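Local structure of periplasmic binding protein (Veillonella parvula, 4MO9) at residues 191-202 and 331-341. The protein is probably the substrate-binding component of an ABC-type uptake system, capturing its solute, perhaps an iron complex, outside the cell membrane. Numbering follows the deposited sequence.
Sequences RVSKINKPKPTV and AKTFYPEEFKD
Arg191 reaches from the last turn of helix 171-194 to the chain just past helix 324-334, where it meets Asp341 end-on. Arg191 NH1 lies 2.8 Å from Asp341 OD1 and its NH2 2.9 Å from Asp341 OD2; both oxygens use their syn lone pairs, and guanidinium and carboxylate are nearly coplanar. NH1 also donates to Glu338 O, at 138° a more bent bond. With CG anti to the backbone N (chi1 -160°), the chain runs across one face of the Phe339 ring, which CD covers while Ala331 CB packs on the opposite face. Replacing Arg191 with alanine would probably leave the Asp341 carboxylate without its charged mate and Glu338 O without this donor, and take the CD packing off the Phe339 ring. Val192 CG2 touches both Phe339 CZ and Ala331 CB. Ile195 sets CD1 over a face of the Tyr335 ring, 4.2 Å from its centroid, and CG2 against CE2. Lys197, bent at chi3, brings NZ to Glu338 OE2 (3.0 Å) on the syn side, 24° out of the carboxylate plane. Pro200 lays CD against CZ of Tyr335, whose OH bonds to Gly232 O, and CG against Phe334 CB (3.8 Å); Val202 CG2 reaches Phe334 CE1. The end of the long helix and the loop into strand 201-206 thus pack on the end of helix 324-334 and the chain that follows it, in keeping with the TroA-like binding-protein fold, where a long helix spans the two lobes.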
loop_
_atom_site.group_PDB
_atom_site.type_symbol
_atom_site.label_atom_id
_atom_site.label_comp_id
_atom_site.label_asym_id
_atom_site.label_seq_id
_atom_site.Cartn_x
_atom_site.Cartn_y
_atom_site.Cartn_z
ATOM N N ARG A 191 7.160 18.663 -9.418
ATOM C CA ARG A 191 8.299 19.343 -8.810
ATOM C C ARG A 191 9.574 18.520 -9.009
ATOM O O ARG A 191 10.612 19.070 -9.366
ATOM C CB ARG A 191 8.034 19.660 -7.332
ATOM C CG ARG A 191 8.939 20.763 -6.771
ATOM C CD ARG A 191 8.554 21.152 -5.339
ATOM N NE ARG A 191 7.265 21.846 -5.282
ATOM C CZ ARG A 191 6.565 22.049 -4.166
ATOM N NH1 ARG A 191 7.026 21.608 -3.001
ATOM N NH2 ARG A 191 5.406 22.688 -4.214
ATOM N N VAL A 192 9.481 17.204 -8.820
ATOM C CA VAL A 192 10.618 16.301 -9.042
ATOM C C VAL A 192 11.190 16.442 -10.456
ATOM O O VAL A 192 12.418 16.485 -10.647
ATOM C CB VAL A 192 10.242 14.821 -8.776
ATOM C CG1 VAL A 192 11.231 13.880 -9.457
ATOM C CG2 VAL A 192 10.178 14.542 -7.280
ATOM N N SER A 193 10.301 16.557 -11.441
ATOM C CA SER A 193 10.719 16.667 -12.836
ATOM C C SER A 193 11.500 17.941 -13.105
ATOM O O SER A 193 12.250 18.021 -14.086
ATOM C CB SER A 193 9.504 16.584 -13.782
ATOM O OG SER A 193 8.824 17.835 -13.865
ATOM N N LYS A 194 11.330 18.947 -12.247
ATOM C CA LYS A 194 11.998 20.231 -12.452
ATOM C C LYS A 194 13.222 20.446 -11.560
ATOM O O LYS A 194 13.907 21.468 -11.669
ATOM C CB LYS A 194 11.000 21.382 -12.304
ATOM C CG LYS A 194 10.139 21.560 -13.543
ATOM C CD LYS A 194 8.725 22.004 -13.208
ATOM C CE LYS A 194 7.839 21.921 -14.457
ATOM N NZ LYS A 194 6.411 22.240 -14.182
ATOM N N ILE A 195 13.494 19.478 -10.689
ATOM C CA ILE A 195 14.717 19.482 -9.893
ATOM C C ILE A 195 15.851 18.911 -10.728
ATOM O O ILE A 195 15.757 17.773 -11.205
ATOM C CB ILE A 195 14.541 18.659 -8.598
ATOM C CG1 ILE A 195 13.485 19.327 -7.714
ATOM C CG2 ILE A 195 15.874 18.523 -7.839
ATOM C CD1 ILE A 195 13.119 18.531 -6.459
ATOM N N ASN A 196 16.913 19.703 -10.903
ATOM C CA ASN A 196 18.066 19.328 -11.720
ATOM C C ASN A 196 19.337 19.026 -10.894
ATOM O O ASN A 196 20.381 18.683 -11.456
ATOM C CB ASN A 196 18.351 20.419 -12.772
ATOM C CG ASN A 196 17.183 20.631 -13.728
ATOM O OD1 ASN A 196 16.910 21.755 -14.186
ATOM N ND2 ASN A 196 16.480 19.548 -14.025
ATOM N N LYS A 197 19.235 19.137 -9.568
ATOM C CA LYS A 197 20.337 18.782 -8.655
ATOM C C LYS A 197 20.677 17.302 -8.771
ATOM O O LYS A 197 19.854 16.514 -9.247
ATOM C CB LYS A 197 19.938 19.050 -7.201
ATOM C CG LYS A 197 19.907 20.499 -6.807
ATOM C CD LYS A 197 19.879 20.661 -5.299
ATOM C CE LYS A 197 18.888 19.732 -4.632
ATOM N NZ LYS A 197 18.773 20.006 -3.168
ATOM N N PRO A 198 21.873 16.903 -8.306
ATOM C CA PRO A 198 22.180 15.469 -8.354
ATOM C C PRO A 198 21.163 14.666 -7.540
ATOM O O PRO A 198 20.651 15.169 -6.524
ATOM C CB PRO A 198 23.553 15.384 -7.700
ATOM C CG PRO A 198 24.165 16.735 -7.930
ATOM C CD PRO A 198 23.016 17.698 -7.819
ATOM N N LYS A 199 20.859 13.453 -7.996
ATOM C CA LYS A 199 19.940 12.581 -7.282
ATOM C C LYS A 199 20.676 11.928 -6.120
ATOM O O LYS A 199 21.818 11.484 -6.272
ATOM C CB LYS A 199 19.376 11.518 -8.223
ATOM C CG LYS A 199 18.671 12.106 -9.449
ATOM C CD LYS A 199 18.035 11.032 -10.325
ATOM C CE LYS A 199 17.267 11.656 -11.490
ATOM N NZ LYS A 199 16.267 12.671 -11.041
ATOM N N PRO A 200 20.037 11.889 -4.944
ATOM C CA PRO A 200 20.674 11.158 -3.848
ATOM C C PRO A 200 20.593 9.663 -4.099
ATOM O O PRO A 200 19.570 9.182 -4.611
ATOM C CB PRO A 200 19.840 11.545 -2.619
ATOM C CG PRO A 200 18.557 12.017 -3.149
ATOM C CD PRO A 200 18.837 12.623 -4.508
ATOM N N THR A 201 21.666 8.954 -3.773
ATOM C CA THR A 201 21.689 7.505 -3.859
ATOM C C THR A 201 20.977 6.952 -2.633
ATOM O O THR A 201 21.132 7.479 -1.527
ATOM C CB THR A 201 23.129 6.954 -3.928
ATOM O OG1 THR A 201 23.916 7.514 -2.866
ATOM C CG2 THR A 201 23.774 7.295 -5.270
ATOM N N VAL A 202 20.186 5.900 -2.824
ATOM C CA VAL A 202 19.423 5.341 -1.717
ATOM C C VAL A 202 19.486 3.811 -1.674
ATOM O O VAL A 202 19.375 3.146 -2.712
ATOM C CB VAL A 202 17.948 5.839 -1.749
ATOM C CG1 VAL A 202 17.278 5.487 -3.070
ATOM C CG2 VAL A 202 17.156 5.272 -0.590
ATOM N N ALA A 331 9.772 11.949 -1.695
ATOM C CA ALA A 331 10.273 13.189 -2.304
ATOM C C ALA A 331 10.810 14.168 -1.268
ATOM O O ALA A 331 11.861 14.809 -1.468
ATOM C CB ALA A 331 9.180 13.842 -3.137
ATOM N N LYS A 332 10.094 14.289 -0.156
ATOM C CA LYS A 332 10.528 15.152 0.948
ATOM C C LYS A 332 11.801 14.621 1.621
ATOM O O LYS A 332 12.636 15.406 2.093
ATOM C CB LYS A 332 9.392 15.321 1.968
ATOM C CG LYS A 332 9.697 16.212 3.170
ATOM C CD LYS A 332 8.454 16.302 4.069
ATOM C CE LYS A 332 8.607 17.306 5.202
ATOM N NZ LYS A 332 8.462 18.724 4.764
ATOM N N THR A 333 11.966 13.297 1.653
ATOM C CA THR A 333 13.166 12.696 2.261
ATOM C C THR A 333 14.380 12.947 1.372
ATOM O O THR A 333 15.458 13.331 1.850
ATOM C CB THR A 333 12.980 11.175 2.459
ATOM O OG1 THR A 333 11.945 10.946 3.428
ATOM C CG2 THR A 333 14.277 10.501 2.927
ATOM N N PHE A 334 14.194 12.737 0.071
ATOM C CA PHE A 334 15.262 12.944 -0.899
ATOM C C PHE A 334 15.588 14.422 -1.110
ATOM O O PHE A 334 16.745 14.768 -1.320
ATOM C CB PHE A 334 14.911 12.287 -2.238
ATOM C CG PHE A 334 14.588 10.820 -2.125
ATOM C CD1 PHE A 334 15.214 10.036 -1.172
ATOM C CD2 PHE A 334 13.643 10.227 -2.966
ATOM C CE1 PHE A 334 14.916 8.687 -1.052
ATOM C CE2 PHE A 334 13.340 8.875 -2.850
ATOM C CZ PHE A 334 13.987 8.104 -1.884
ATOM N N TYR A 335 14.567 15.282 -1.080
ATOM C CA TYR A 335 14.759 16.715 -1.348
ATOM C C TYR A 335 14.064 17.618 -0.315
ATOM O O TYR A 335 13.070 18.283 -0.639
ATOM C CB TYR A 335 14.239 17.046 -2.757
ATOM C CG TYR A 335 14.909 16.256 -3.866
ATOM C CD1 TYR A 335 14.304 15.133 -4.404
ATOM C CD2 TYR A 335 16.150 16.636 -4.372
ATOM C CE1 TYR A 335 14.906 14.401 -5.418
ATOM C CE2 TYR A 335 16.764 15.912 -5.393
ATOM C CZ TYR A 335 16.137 14.794 -5.911
ATOM O OH TYR A 335 16.719 14.063 -6.927
ATOM N N PRO A 336 14.589 17.640 0.926
ATOM C CA PRO A 336 13.952 18.286 2.083
ATOM C C PRO A 336 13.602 19.761 1.879
ATOM O O PRO A 336 12.495 20.181 2.236
ATOM C CB PRO A 336 15.015 18.153 3.186
ATOM C CG PRO A 336 15.777 16.929 2.814
ATOM C CD PRO A 336 15.813 16.914 1.304
ATOM N N GLU A 337 14.532 20.533 1.325
ATOM C CA GLU A 337 14.331 21.967 1.153
ATOM C C GLU A 337 13.341 22.288 0.035
ATOM O O GLU A 337 12.730 23.362 0.033
ATOM C CB GLU A 337 15.668 22.669 0.902
ATOM C CG GLU A 337 16.677 22.492 2.031
ATOM C CD GLU A 337 16.320 23.293 3.279
ATOM O OE1 GLU A 337 16.817 22.937 4.373
ATOM O OE2 GLU A 337 15.558 24.284 3.164
ATOM N N GLU A 338 13.173 21.363 -0.907
ATOM C CA GLU A 338 12.248 21.584 -2.019
ATOM C C GLU A 338 10.821 21.219 -1.640
ATOM O O GLU A 338 9.888 21.504 -2.399
ATOM C CB GLU A 338 12.655 20.777 -3.261
ATOM C CG GLU A 338 13.877 21.296 -3.990
ATOM C CD GLU A 338 15.167 20.962 -3.267
ATOM O OE1 GLU A 338 15.135 20.150 -2.310
ATOM O OE2 GLU A 338 16.218 21.512 -3.653
ATOM N N PHE A 339 10.655 20.596 -0.473
ATOM C CA PHE A 339 9.351 20.093 -0.047
ATOM C C PHE A 339 8.957 20.478 1.384
ATOM O O PHE A 339 8.321 19.682 2.090
ATOM C CB PHE A 339 9.274 18.573 -0.246
ATOM C CG PHE A 339 9.167 18.155 -1.692
ATOM C CD1 PHE A 339 7.931 18.032 -2.299
ATOM C CD2 PHE A 339 10.308 17.894 -2.442
ATOM C CE1 PHE A 339 7.825 17.648 -3.642
ATOM C CE2 PHE A 339 10.223 17.512 -3.777
ATOM C CZ PHE A 339 8.973 17.385 -4.381
ATOM N N LYS A 340 9.300 21.704 1.787
ATOM C CA LYS A 340 8.950 22.213 3.115
ATOM C C LYS A 340 7.449 22.412 3.254
ATOM O O LYS A 340 6.918 22.426 4.368
ATOM C CB LYS A 340 9.667 23.537 3.411
ATOM C CG LYS A 340 11.178 23.465 3.295
ATOM C CD LYS A 340 11.867 24.688 3.905
ATOM C CE LYS A 340 11.845 24.634 5.432
ATOM N NZ LYS A 340 12.834 25.572 6.055
ATOM N N ASP A 341 6.769 22.564 2.120
ATOM C CA ASP A 341 5.333 22.811 2.115
ATOM C C ASP A 341 4.538 21.507 2.095
ATOM O O ASP A 341 3.302 21.516 1.961
ATOM C CB ASP A 341 4.951 23.693 0.916
ATOM C CG ASP A 341 5.307 23.057 -0.422
ATOM O OD1 ASP A 341 6.107 22.100 -0.440
ATOM O OD2 ASP A 341 4.786 23.516 -1.465
HETATM O O HOH W 1 16.728 19.658 -0.494
HETATM O O HOH W 2 17.280 15.282 -8.960
#